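Long-range contacts in tryptophan halogenase (Shewanella frigidimarina, PDB 2PYX), which is thought to be a flavin-dependent monooxygenase of the tryptophan halogenase family, which probably binds FAD and chlorinates or otherwise halogenates an indole substrate: residues E358-S363 / D406-H411; W401-D406 / A458-A463; S92-W97 / T274-Q279. One frame throughout, in Å; residues are numbered along the deposited sequence. Where two conformers were deposited one is given.

Interaction 1 (E358-S363 / D406-H411); sequences EPLEAS and DFLKLH
E361 and H411 meet through one hydrogen bond, slightly bent. NE2 of H411 donates to OE2 of E361 over 2.7 Å, at an N-H...O angle of 154°. The carboxylate takes it on the anti lone pair of OE2, and that oxygen lies close to the imidazole plane. The carboxylate itself is turned 56° from the ring. E361 reaches there with CG anti to its carbonyl carbon and a bend at chi2 of -73°. On the way, its CG lies 3.5 Å from CE2 of F407. L408 lies against the turn: its CD1 is 3.5 Å from O of L360. CD2 of L360 packs over one face of the H411 ring.

The second shell fixes the imidazole. ND1 of H411 donates to O of F407, one turn back, at 2.7 Å, so both ring nitrogens act as donors within the ring plane. H111 also bonds OE2 of E361. E361 is predicted to bind L-tryptophan.

The loop before helix 363-377 makes a type II turn from P359 to A362 and lies against helix 383-413. Strand 87-95 packs on L360 and E361, and helix 462-471 packs on F407 and H411.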
ATOM      1  N   GLU A 358      -1.477  10.338   3.070  1.00  9.63           N
ATOM      2  CA  GLU A 358      -0.920  10.368   1.717  1.00 10.69           C
ATOM      3  C   GLU A 358      -0.453   8.981   1.255  1.00 10.56           C
ATOM      4  O   GLU A 358       0.037   8.162   2.071  1.00 11.02           O
ATOM      5  CB  GLU A 358       0.290  11.321   1.695  1.00  9.12           C
ATOM      6  CG  GLU A 358       1.451  10.854   2.560  1.00 11.24           C
ATOM      7  CD  GLU A 358       2.409  11.963   2.798  1.00  9.42           C
ATOM      8  OE1 GLU A 358       2.063  12.870   3.581  1.00 10.26           O
ATOM      9  OE2 GLU A 358       3.472  11.967   2.120  1.00 10.05           O
ATOM     10  N   PRO A 359      -0.537   8.701  -0.046  1.00 10.03           N
ATOM     11  CA  PRO A 359      -0.172   7.399  -0.604  1.00 10.89           C
ATOM     12  C   PRO A 359       1.322   7.151  -0.771  1.00  9.05           C
ATOM     13  O   PRO A 359       1.731   6.337  -1.609  1.00 12.98           O
ATOM     14  CB  PRO A 359      -0.867   7.420  -1.971  1.00 11.17           C
ATOM     15  CG  PRO A 359      -0.894   8.835  -2.323  1.00 11.03           C
ATOM     16  CD  PRO A 359      -1.119   9.597  -1.069  1.00 11.27           C
ATOM     17  N   LEU A 360       2.142   7.810   0.056  1.00  9.58           N
ATOM     18  CA  LEU A 360       3.569   7.565   0.072  1.00 10.25           C
ATOM     19  C   LEU A 360       3.723   6.154   0.617  1.00 14.45           C
ATOM     20  O   LEU A 360       3.244   5.838   1.706  1.00 12.76           O
ATOM     21  CB  LEU A 360       4.273   8.547   0.995  1.00  9.43           C
ATOM     22  CG  LEU A 360       5.795   8.536   1.128  1.00 10.54           C
ATOM     23  CD1 LEU A 360       6.424   8.754  -0.202  1.00 14.50           C
ATOM     24  CD2 LEU A 360       6.275   9.602   2.081  1.00 11.21           C
ATOM     25  N   GLU A 361       4.402   5.329  -0.132  1.00 12.07           N
ATOM     26  CA  GLU A 361       4.596   3.915   0.160  1.00 10.10           C
ATOM     27  C   GLU A 361       3.310   3.083   0.078  1.00 11.20           C
ATOM     28  O   GLU A 361       3.317   1.917   0.525  1.00 11.77           O
ATOM     29  CB  GLU A 361       5.333   3.666   1.475  1.00  9.43           C
ATOM     30  CG  GLU A 361       6.739   4.231   1.470  1.00 10.28           C
ATOM     31  CD  GLU A 361       7.718   3.440   0.623  1.00 11.20           C
ATOM     32  OE1 GLU A 361       7.360   2.339   0.141  1.00 11.84           O
ATOM     33  OE2 GLU A 361       8.844   3.929   0.445  1.00 10.57           O
ATOM     34  N   ALA A 362       2.232   3.638  -0.474  1.00  9.12           N
ATOM     35  CA  ALA A 362       1.061   2.858  -0.854  1.00 11.13           C
ATOM     36  C   ALA A 362       0.540   1.979   0.297  1.00 11.17           C
ATOM     37  O   ALA A 362       0.405   0.757   0.173  1.00 13.85           O
ATOM     38  CB  ALA A 362       1.361   2.039  -2.144  1.00 13.58           C
ATOM     39  N   SER A 363       0.195   2.598   1.406  1.00 10.41           N
ATOM     40  CA  SER A 363      -0.276   1.846   2.555  1.00 11.21           C
ATOM     41  C   SER A 363      -1.726   1.451   2.457  1.00 11.37           C
ATOM     42  O   SER A 363      -2.166   0.543   3.157  1.00 10.67           O
ATOM     43  CB  SER A 363      -0.019   2.606   3.865  1.00 12.24           C
ATOM     44  OG  SER A 363      -0.737   3.813   3.920  1.00 13.52           O
ATOM     45  N   ASP A 406       6.016   6.492  11.037  1.00  7.53           N
ATOM     46  CA  ASP A 406       7.441   6.663  11.220  1.00  7.04           C
ATOM     47  C   ASP A 406       8.185   6.410   9.908  1.00  8.51           C
ATOM     48  O   ASP A 406       9.135   7.123   9.567  1.00  8.94           O
ATOM     49  CB  ASP A 406       7.982   5.682  12.279  1.00  6.29           C
ATOM     50  CG  ASP A 406       7.623   6.080  13.687  1.00 10.15           C
ATOM     51  OD1 ASP A 406       6.986   7.141  13.918  1.00 13.14           O
ATOM     52  OD2 ASP A 406       8.014   5.283  14.608  1.00 16.42           O
ATOM     53  N   PHE A 407       7.776   5.376   9.182  1.00  6.17           N
ATOM     54  CA  PHE A 407       8.448   5.030   7.928  1.00  7.35           C
ATOM     55  C   PHE A 407       8.262   6.151   6.901  1.00  8.03           C
ATOM     56  O   PHE A 407       9.212   6.556   6.224  1.00  8.05           O
ATOM     57  CB  PHE A 407       7.973   3.676   7.373  1.00  8.53           C
ATOM     58  CG  PHE A 407       8.706   3.250   6.123  1.00  7.69           C
ATOM     59  CD1 PHE A 407      10.086   3.265   6.070  1.00  7.82           C
ATOM     60  CD2 PHE A 407       8.007   2.861   4.995  1.00  9.01           C
ATOM     61  CE1 PHE A 407      10.766   2.860   4.908  1.00  8.69           C
ATOM     62  CE2 PHE A 407       8.673   2.443   3.849  1.00  8.45           C
ATOM     63  CZ  PHE A 407      10.048   2.451   3.811  1.00  9.05           C
ATOM     64  N   LEU A 408       7.031   6.638   6.762  1.00  6.87           N
ATOM     65  CA  LEU A 408       6.790   7.760   5.840  1.00  7.00           C
ATOM     66  C   LEU A 408       7.576   8.976   6.257  1.00  7.35           C
ATOM     67  O   LEU A 408       8.256   9.592   5.456  1.00  8.05           O
ATOM     68  CB  LEU A 408       5.313   8.080   5.763  1.00  6.69           C
ATOM     69  CG  LEU A 408       4.530   7.255   4.739  1.00  8.53           C
ATOM     70  CD1 LEU A 408       4.685   5.744   4.881  1.00 10.55           C
ATOM     71  CD2 LEU A 408       3.057   7.662   4.740  1.00  8.29           C
ATOM     72  N   LYS A 409       7.521   9.320   7.544  1.00  7.37           N
ATOM     73  CA  LYS A 409       8.243  10.508   8.026  1.00  7.13           C
ATOM     74  C   LYS A 409       9.745  10.408   7.765  1.00  7.72           C
ATOM     75  O   LYS A 409      10.401  11.419   7.456  1.00  8.42           O
ATOM     76  CB  LYS A 409       7.975  10.713   9.507  1.00  7.22           C
ATOM     77  CG  LYS A 409       8.671  11.937  10.118  1.00  8.39           C
ATOM     78  CD  LYS A 409       8.219  13.272   9.423  1.00  9.16           C
ATOM     79  CE  LYS A 409       8.814  14.465  10.147  1.00  9.82           C
ATOM     80  NZ  LYS A 409       8.114  15.779   9.839  1.00  7.44           N
ATOM     81  N   LEU A 410      10.312   9.206   7.904  1.00  6.74           N
ATOM     82  CA  LEU A 410      11.735   8.975   7.608  1.00  8.16           C
ATOM     83  C   LEU A 410      12.134   9.541   6.245  1.00  6.31           C
ATOM     84  O   LEU A 410      13.232  10.031   6.080  1.00  8.45           O
ATOM     85  CB  LEU A 410      12.033   7.454   7.620  1.00  7.84           C
ATOM     86  CG  LEU A 410      13.504   7.046   7.375  1.00  8.58           C
ATOM     87  CD1 LEU A 410      14.424   7.549   8.429  1.00 10.29           C
ATOM     88  CD2 LEU A 410      13.641   5.505   7.281  1.00  9.99           C
ATOM     89  N   HIS A 411      11.257   9.384   5.244  1.00  7.27           N
ATOM     90  CA  HIS A 411      11.547   9.816   3.880  1.00  8.00           C
ATOM     91  C   HIS A 411      11.833  11.309   3.858  1.00  7.17           C
ATOM     92  O   HIS A 411      12.649  11.772   3.032  1.00  8.85           O
ATOM     93  CB  HIS A 411      10.399   9.532   2.921  1.00  7.76           C
ATOM     94  CG  HIS A 411      10.131   8.076   2.651  1.00  7.40           C
ATOM     95  ND1 HIS A 411       9.747   7.192   3.646  1.00  8.41           N
ATOM     96  CD2 HIS A 411      10.149   7.363   1.499  1.00  8.16           C
ATOM     97  CE1 HIS A 411       9.518   6.005   3.095  1.00  8.83           C
ATOM     98  NE2 HIS A 411       9.751   6.082   1.795  1.00  9.20           N
TER

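Interaction 2 (W401-D406 / A458-A463); sequences WQQIID and ALFPAA
Q403 meets the backbone of F460 through both ends of its side-chain amide. N of F460 donates to OE1 of Q403 over 2.9 Å, nearly straight at 161°. NE2 of Q403 returns a bond to O of F460 over 2.8 Å, in the carbonyl plane and on a lone pair. The chain of Q403 is extended, with CG anti to the backbone N (chi1 -165°), which carries the amide from helix to loop. OE1 of Q403 also lies at the edge of the F460 ring, 3.3 Å from CD2.

A bridging water donates to OE1 of Q403 and accepts from N of L459, so OE1 receives two bonds. An alanine in place of Q403 would probably leave N and O of F460 without these partners and set the loop free to shift.

The apolar contacts lie beside the amide. CD1 of I404 touches CD1 of L459 at 3.7 Å. CG1 of I404 comes to the edge of the F460 ring, 3.9 Å from CE2.

The pattern is a glutamine amide pairing with one residue's N-H and C=O, as a neighbouring strand would. F460 lies beside E361, so the contact is consistent with a wall of the predicted tryptophan site.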
ATOM      1  N   TRP A 401       0.189   1.242  12.393  1.00  7.00           N
ATOM      2  CA  TRP A 401       0.041   2.702  12.130  1.00  7.49           C
ATOM      3  C   TRP A 401       1.238   3.477  12.645  1.00  9.40           C
ATOM      4  O   TRP A 401       1.714   4.407  11.994  1.00 10.25           O
ATOM      5  CB  TRP A 401      -1.311   3.231  12.620  1.00  8.36           C
ATOM      6  CG  TRP A 401      -2.350   3.091  11.564  1.00  7.42           C
ATOM      7  CD1 TRP A 401      -3.357   2.145  11.477  1.00 10.13           C
ATOM      8  CD2 TRP A 401      -2.473   3.904  10.412  1.00  7.50           C
ATOM      9  NE1 TRP A 401      -4.103   2.371  10.351  1.00  9.99           N
ATOM     10  CE2 TRP A 401      -3.593   3.472   9.695  1.00  9.09           C
ATOM     11  CE3 TRP A 401      -1.763   5.026   9.948  1.00  9.42           C
ATOM     12  CZ2 TRP A 401      -3.973   4.076   8.500  1.00  9.28           C
ATOM     13  CZ3 TRP A 401      -2.171   5.625   8.765  1.00 11.18           C
ATOM     14  CH2 TRP A 401      -3.256   5.140   8.066  1.00  9.31           C
ATOM     15  N   GLN A 402       1.770   3.111  13.793  1.00  8.30           N
ATOM     16  CA  GLN A 402       2.995   3.786  14.268  1.00 11.19           C
ATOM     17  C   GLN A 402       4.115   3.567  13.257  1.00  8.86           C
ATOM     18  O   GLN A 402       4.859   4.499  12.960  1.00  9.68           O
ATOM     19  CB  GLN A 402       3.397   3.323  15.673  1.00 13.09           C
ATOM     20  CG  GLN A 402       4.757   3.872  16.145  1.00 22.71           C
ATOM     21  CD  GLN A 402       5.162   3.415  17.568  1.00 25.57           C
ATOM     22  OE1 GLN A 402       5.087   4.179  18.529  1.00 35.71           O
ATOM     23  NE2 GLN A 402       5.609   2.167  17.687  1.00 36.41           N
ATOM     24  N   GLN A 403       4.260   2.345  12.749  1.00  8.00           N
ATOM     25  CA  GLN A 403       5.297   2.033  11.789  1.00  7.38           C
ATOM     26  C   GLN A 403       5.092   2.787  10.499  1.00  7.62           C
ATOM     27  O   GLN A 403       6.076   3.275   9.910  1.00  8.70           O
ATOM     28  CB  GLN A 403       5.354   0.550  11.493  1.00  8.22           C
ATOM     29  CG  GLN A 403       6.634   0.201  10.787  1.00 11.77           C
ATOM     30  CD  GLN A 403       6.703  -1.185  10.226  1.00 11.78           C
ATOM     31  OE1 GLN A 403       5.802  -1.652   9.531  1.00 11.23           O
ATOM     32  NE2 GLN A 403       7.873  -1.834  10.453  1.00 14.97           N
ATOM     33  N   ILE A 404       3.849   2.902  10.030  1.00  7.22           N
ATOM     34  CA  ILE A 404       3.578   3.606   8.769  1.00  7.78           C
ATOM     35  C   ILE A 404       3.973   5.071   8.948  1.00  7.88           C
ATOM     36  O   ILE A 404       4.661   5.653   8.123  1.00  8.16           O
ATOM     37  CB  ILE A 404       2.089   3.477   8.398  1.00  7.83           C
ATOM     38  CG1 ILE A 404       1.782   2.077   7.889  1.00 11.03           C
ATOM     39  CG2 ILE A 404       1.720   4.539   7.383  1.00 10.42           C
ATOM     40  CD1 ILE A 404       0.350   1.725   7.930  1.00 11.48           C
ATOM     41  N   ILE A 405       3.544   5.702  10.035  1.00  7.46           N
ATOM     42  CA  ILE A 405       3.819   7.114  10.214  1.00  7.89           C
ATOM     43  C   ILE A 405       5.340   7.347  10.285  1.00  8.42           C
ATOM     44  O   ILE A 405       5.912   8.260   9.656  1.00  8.95           O
ATOM     45  CB  ILE A 405       3.088   7.711  11.413  1.00  9.18           C
ATOM     46  CG1 ILE A 405       1.570   7.607  11.242  1.00  8.55           C
ATOM     47  CG2 ILE A 405       3.513   9.190  11.613  1.00 11.04           C
ATOM     48  CD1 ILE A 405       1.055   8.252   9.987  1.00 11.40           C
ATOM     49  N   ASP A 406       6.016   6.492  11.037  1.00  7.53           N
ATOM     50  CA  ASP A 406       7.441   6.663  11.220  1.00  7.04           C
ATOM     51  C   ASP A 406       8.185   6.410   9.908  1.00  8.51           C
ATOM     52  O   ASP A 406       9.135   7.123   9.567  1.00  8.94           O
ATOM     53  CB  ASP A 406       7.982   5.682  12.279  1.00  6.29           C
ATOM     54  CG  ASP A 406       7.623   6.080  13.687  1.00 10.15           C
ATOM     55  OD1 ASP A 406       6.986   7.141  13.918  1.00 13.14           O
ATOM     56  OD2 ASP A 406       8.014   5.283  14.608  1.00 16.42           O
ATOM     57  N   ALA A 458       5.374  -7.643  10.756  1.00 13.06           N
ATOM     58  CA  ALA A 458       5.356  -6.228  10.484  1.00 12.17           C
ATOM     59  C   ALA A 458       4.982  -5.934   9.043  1.00 12.49           C
ATOM     60  O   ALA A 458       5.276  -6.697   8.123  1.00 14.95           O
ATOM     61  CB  ALA A 458       6.692  -5.628  10.777  1.00 14.58           C
ATOM     62  N   LEU A 459       4.344  -4.783   8.816  1.00 12.76           N
ATOM     63  CA  LEU A 459       4.011  -4.383   7.466  1.00 15.59           C
ATOM     64  C   LEU A 459       5.259  -4.092   6.648  1.00 14.11           C
ATOM     65  O   LEU A 459       5.360  -4.535   5.503  1.00 23.13           O
ATOM     66  CB  LEU A 459       3.154  -3.115   7.487  1.00 18.87           C
ATOM     67  CG  LEU A 459       1.636  -3.145   7.432  1.00 26.55           C
ATOM     68  CD1 LEU A 459       1.191  -1.739   7.044  1.00 23.03           C
ATOM     69  CD2 LEU A 459       1.047  -4.168   6.471  1.00 21.97           C
ATOM     70  N   PHE A 460       6.179  -3.346   7.225  1.00 13.91           N
ATOM     71  CA  PHE A 460       7.479  -3.086   6.590  1.00 18.52           C
ATOM     72  C   PHE A 460       8.581  -3.807   7.346  1.00 17.98           C
ATOM     73  O   PHE A 460       8.785  -3.587   8.539  1.00 20.79           O
ATOM     74  CB  PHE A 460       7.809  -1.579   6.593  1.00 17.40           C
ATOM     75  CG  PHE A 460       6.795  -0.722   5.908  1.00 17.50           C
ATOM     76  CD1 PHE A 460       6.752  -0.632   4.528  1.00 24.29           C
ATOM     77  CD2 PHE A 460       5.891   0.046   6.646  1.00 13.40           C
ATOM     78  CE1 PHE A 460       5.807   0.178   3.921  1.00 22.41           C
ATOM     79  CE2 PHE A 460       4.968   0.839   6.029  1.00 14.69           C
ATOM     80  CZ  PHE A 460       4.909   0.898   4.676  1.00 20.19           C
ATOM     81  N   PRO A 461       9.391  -4.618   6.630  1.00 21.80           N
ATOM     82  CA  PRO A 461      10.538  -5.206   7.283  1.00 21.74           C
ATOM     83  C   PRO A 461      11.657  -4.231   7.379  1.00 18.75           C
ATOM     84  O   PRO A 461      11.596  -3.164   6.695  1.00 16.52           O
ATOM     85  CB  PRO A 461      10.940  -6.338   6.328  1.00 24.19           C
ATOM     86  CG  PRO A 461      10.533  -5.894   5.049  1.00 20.84           C
ATOM     87  CD  PRO A 461       9.314  -4.996   5.224  1.00 23.15           C
ATOM     88  N   ALA A 462      12.667  -4.595   8.166  1.00 18.09           N
ATOM     89  CA  ALA A 462      13.855  -3.782   8.380  1.00 17.59           C
ATOM     90  C   ALA A 462      14.433  -3.381   7.031  1.00 13.81           C
ATOM     91  O   ALA A 462      14.936  -2.294   6.911  1.00 13.29           O
ATOM     92  CB  ALA A 462      14.903  -4.506   9.213  1.00 20.61           C
ATOM     93  N   ALA A 463      14.391  -4.261   6.027  1.00 13.39           N
ATOM     94  CA  ALA A 463      15.001  -3.935   4.730  1.00 10.10           C
ATOM     95  C   ALA A 463      14.429  -2.658   4.153  1.00  8.84           C
ATOM     96  O   ALA A 463      15.141  -1.907   3.510  1.00  8.76           O
ATOM     97  CB  ALA A 463      14.865  -5.052   3.736  1.00 11.01           C
TER
HETATM   98  O   HOH W   1       4.132  -3.057  11.232  1.00 10.70           O

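Interaction 3 (S92-W97 / T274-Q279); sequences SRFINW and THSTAQ
W97, just past the end of strand 87-95, turns its indole back onto S276 and A278 of strand 274-279. From CB, CG stands anti to the carbonyl carbon (chi1 -82°). CG and CD1 are each 3.8 Å from CB of A278, which sits over the five-membered ring as a CH-pi contact. CD1 also lies 3.5 Å from O of S276. NE1 makes two weak hydrogen bonds, to OG of S276 at 3.1 Å and to O of S276 at 3.2 Å; both are bent, near 131°. Further out, CZ2 comes 3.4 Å from OG of S276. The face away from A278 is met by CD1 of F94.

The backbones are in parallel register from S92 with T274 to I95 with T277. N of R93, N of S276, N of I95 and N of A278 donate in turn across the pair. S276 and F94 share one face of the sheet, while I95, H275 and T277 share the other. A water joins ND2 of N96 to O of A278.

Strand 87-95 also pairs with strand 108-112, and strand 274-279 with strand 282-288. F94 packs against L360 and E361 of the loop before helix 363-377. W97 also meets Y412 of helix 383-413.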
ATOM      1  N   SER A  92       9.085   1.650  -5.418  1.00  9.91           N
ATOM      2  CA  SER A  92       8.951   3.098  -5.565  1.00  9.76           C
ATOM      3  C   SER A  92      10.317   3.705  -5.811  1.00 10.97           C
ATOM      4  O   SER A  92      11.275   3.411  -5.096  1.00 11.24           O
ATOM      5  CB  SER A  92       8.381   3.742  -4.307  1.00 11.98           C
ATOM      6  OG  SER A  92       7.048   3.328  -4.044  1.00 14.68           O
ATOM      7  N   ARG A  93      10.388   4.537  -6.853  1.00 11.05           N
ATOM      8  CA  ARG A  93      11.594   5.290  -7.128  0.50 11.48           C
ATOM      9  C   ARG A  93      11.378   6.733  -6.726  1.00 11.04           C
ATOM     10  O   ARG A  93      10.417   7.376  -7.161  1.00 11.28           O
ATOM     11  CB  ARG A  93      12.003   5.239  -8.585  0.50 10.18           C
ATOM     12  CG  ARG A  93      13.394   5.841  -8.826  0.50 11.09           C
ATOM     13  CD  ARG A  93      13.813   5.721 -10.260  0.50 15.43           C
ATOM     14  NE  ARG A  93      13.801   4.339 -10.722  0.50 22.72           N
ATOM     15  CZ  ARG A  93      14.730   3.434 -10.423  0.50 25.98           C
ATOM     16  NH1 ARG A  93      15.748   3.761  -9.655  0.50 20.90           N
ATOM     17  NH2 ARG A  93      14.633   2.196 -10.891  0.50 30.12           N
ATOM     18  N   PHE A  94      12.283   7.205  -5.886  1.00 10.53           N
ATOM     19  CA  PHE A  94      12.217   8.533  -5.259  1.00  9.33           C
ATOM     20  C   PHE A  94      13.228   9.450  -5.963  1.00 10.49           C
ATOM     21  O   PHE A  94      14.430   9.173  -5.933  1.00 11.60           O
ATOM     22  CB  PHE A  94      12.491   8.402  -3.770  1.00 10.32           C
ATOM     23  CG  PHE A  94      11.407   7.656  -3.072  1.00  9.39           C
ATOM     24  CD1 PHE A  94      10.202   8.278  -2.763  1.00  9.72           C
ATOM     25  CD2 PHE A  94      11.532   6.299  -2.781  1.00  9.83           C
ATOM     26  CE1 PHE A  94       9.170   7.566  -2.169  1.00  9.49           C
ATOM     27  CE2 PHE A  94      10.486   5.592  -2.181  1.00 10.86           C
ATOM     28  CZ  PHE A  94       9.325   6.240  -1.855  1.00  9.42           C
ATOM     29  N   ILE A  95      12.714  10.526  -6.558  1.00  9.91           N
ATOM     30  CA  ILE A  95      13.485  11.425  -7.392  1.00 11.41           C
ATOM     31  C   ILE A  95      13.488  12.782  -6.701  1.00 10.60           C
ATOM     32  O   ILE A  95      12.428  13.283  -6.353  1.00  9.72           O
ATOM     33  CB  ILE A  95      12.864  11.476  -8.793  1.00 11.77           C
ATOM     34  CG1 ILE A  95      12.796  10.043  -9.366  1.00 13.01           C
ATOM     35  CG2 ILE A  95      13.652  12.403  -9.690  1.00 11.87           C
ATOM     36  CD1 ILE A  95      11.936   9.923 -10.578  1.00 19.23           C
ATOM     37  N   ASN A  96      14.665  13.392  -6.579  1.00 11.50           N
ATOM     38  CA  ASN A  96      14.848  14.730  -6.048  1.00 10.25           C
ATOM     39  C   ASN A  96      14.425  14.917  -4.591  1.00 11.47           C
ATOM     40  O   ASN A  96      14.166  16.018  -4.159  1.00 10.98           O
ATOM     41  CB  ASN A  96      14.175  15.781  -6.942  1.00 11.05           C
ATOM     42  CG  ASN A  96      14.804  15.873  -8.316  1.00 13.19           C
ATOM     43  OD1 ASN A  96      15.886  15.353  -8.537  1.00 17.13           O
ATOM     44  ND2 ASN A  96      14.076  16.462  -9.243  1.00 16.27           N
ATOM     45  N   TRP A  97      14.421  13.835  -3.827  1.00 10.23           N
ATOM     46  CA  TRP A  97      14.047  13.934  -2.421  1.00 11.03           C
ATOM     47  C   TRP A  97      15.206  14.365  -1.545  1.00 10.78           C
ATOM     48  O   TRP A  97      14.997  14.883  -0.447  1.00  9.65           O
ATOM     49  CB  TRP A  97      13.530  12.572  -1.901  1.00  8.85           C
ATOM     50  CG  TRP A  97      12.134  12.320  -2.213  1.00  7.47           C
ATOM     51  CD1 TRP A  97      11.564  12.003  -3.407  1.00 10.78           C
ATOM     52  CD2 TRP A  97      11.076  12.335  -1.253  1.00  8.31           C
ATOM     53  NE1 TRP A  97      10.193  11.860  -3.262  1.00  9.10           N
ATOM     54  CE2 TRP A  97       9.876  12.046  -1.933  1.00  8.10           C
ATOM     55  CE3 TRP A  97      11.038  12.576   0.138  1.00  8.68           C
ATOM     56  CZ2 TRP A  97       8.652  11.993  -1.278  1.00  8.43           C
ATOM     57  CZ3 TRP A  97       9.811  12.507   0.782  1.00  9.23           C
ATOM     58  CH2 TRP A  97       8.646  12.237   0.075  1.00  8.66           C
ATOM     59  N   THR A 274       6.400   2.763  -9.214  1.00 11.18           N
ATOM     60  CA  THR A 274       5.810   4.076  -8.940  1.00  9.27           C
ATOM     61  C   THR A 274       6.940   5.105  -8.832  1.00  9.90           C
ATOM     62  O   THR A 274       7.969   4.833  -8.209  1.00 12.38           O
ATOM     63  CB  THR A 274       5.032   4.051  -7.630  1.00  9.56           C
ATOM     64  OG1 THR A 274       3.975   3.091  -7.719  1.00 11.55           O
ATOM     65  CG2 THR A 274       4.473   5.419  -7.315  1.00 13.18           C
ATOM     66  N   HIS A 275       6.749   6.302  -9.411  1.00  9.63           N
ATOM     67  CA  HIS A 275       7.694   7.391  -9.233  1.00 11.62           C
ATOM     68  C   HIS A 275       7.100   8.395  -8.260  1.00 10.41           C
ATOM     69  O   HIS A 275       5.889   8.665  -8.262  1.00 11.18           O
ATOM     70  CB  HIS A 275       8.012   8.057 -10.556  1.00 13.63           C
ATOM     71  CG  HIS A 275       8.801   7.180 -11.468  1.00 12.53           C
ATOM     72  ND1 HIS A 275       9.441   7.669 -12.586  1.00 21.02           N
ATOM     73  CD2 HIS A 275       9.101   5.858 -11.408  1.00 17.81           C
ATOM     74  CE1 HIS A 275      10.069   6.675 -13.195  1.00 22.94           C
ATOM     75  NE2 HIS A 275       9.874   5.565 -12.508  1.00 19.27           N
ATOM     76  N   SER A 276       7.981   8.909  -7.409  1.00  9.74           N
ATOM     77  CA  SER A 276       7.639   9.921  -6.425  1.00 10.66           C
ATOM     78  C   SER A 276       8.709  10.978  -6.558  1.00 10.36           C
ATOM     79  O   SER A 276       9.855  10.745  -6.208  1.00 10.42           O
ATOM     80  CB  SER A 276       7.703   9.299  -5.026  1.00 12.17           C
ATOM     81  OG  SER A 276       7.688  10.295  -4.030  1.00 13.24           O
ATOM     82  N   THR A 277       8.333  12.160  -7.057  1.00 10.57           N
ATOM     83  CA  THR A 277       9.291  13.215  -7.335  1.00  9.49           C
ATOM     84  C   THR A 277       8.982  14.369  -6.391  1.00  9.02           C
ATOM     85  O   THR A 277       7.924  15.004  -6.468  1.00 10.25           O
ATOM     86  CB  THR A 277       9.219  13.684  -8.827  1.00 10.29           C
ATOM     87  OG1 THR A 277       9.380  12.554  -9.688  1.00 11.77           O
ATOM     88  CG2 THR A 277      10.295  14.689  -9.098  1.00 12.93           C
ATOM     89  N   ALA A 278       9.927  14.664  -5.525  1.00  9.25           N
ATOM     90  CA  ALA A 278       9.777  15.706  -4.525  1.00 10.06           C
ATOM     91  C   ALA A 278       9.674  17.075  -5.181  1.00 10.34           C
ATOM     92  O   ALA A 278      10.339  17.325  -6.191  1.00 11.64           O
ATOM     93  CB  ALA A 278      10.923  15.704  -3.521  1.00 10.71           C
ATOM     94  N   GLN A 279       8.838  17.915  -4.573  1.00  9.26           N
ATOM     95  CA  GLN A 279       8.544  19.277  -5.021  1.00  9.41           C
ATOM     96  C   GLN A 279       8.780  20.227  -3.844  1.00 10.17           C
ATOM     97  O   GLN A 279       9.104  19.753  -2.726  1.00 10.95           O
ATOM     98  CB  GLN A 279       7.106  19.355  -5.533  1.00 10.26           C
ATOM     99  CG  GLN A 279       6.739  18.349  -6.594  1.00 11.07           C
ATOM    100  CD  GLN A 279       7.523  18.540  -7.881  1.00 13.45           C
ATOM    101  OE1 GLN A 279       7.728  19.693  -8.328  1.00 13.52           O
ATOM    102  NE2 GLN A 279       7.983  17.426  -8.487  1.00 14.27           N
TER
HETATM  103  O   HOH W   2      11.544  18.081  -8.627  1.00 18.74           O

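From the N terminus, interaction 3 comes first. Residues 92-97 pair with 274-279, closing a long loop by parallel pairing in the nine-strand mixed sheet. Both other contacts lie later in sequence, in series with it. Interaction 1 opens at 358-363 and closes at 406-411. Interaction 2 opens at 401-406, before that closure, and ends at 458-463, so the two cross. They share D406 and helix 383-413. CD2 of F407 touches CE1 of F460 at 3.6 Å. F94 and W97 of interaction 3 pack on interaction 1. Interactions 2 and 3 do not touch; interaction 1 lies between them. It joins the 358-363 loop to helix 383-413, and interaction 2 joins that helix to 458-463.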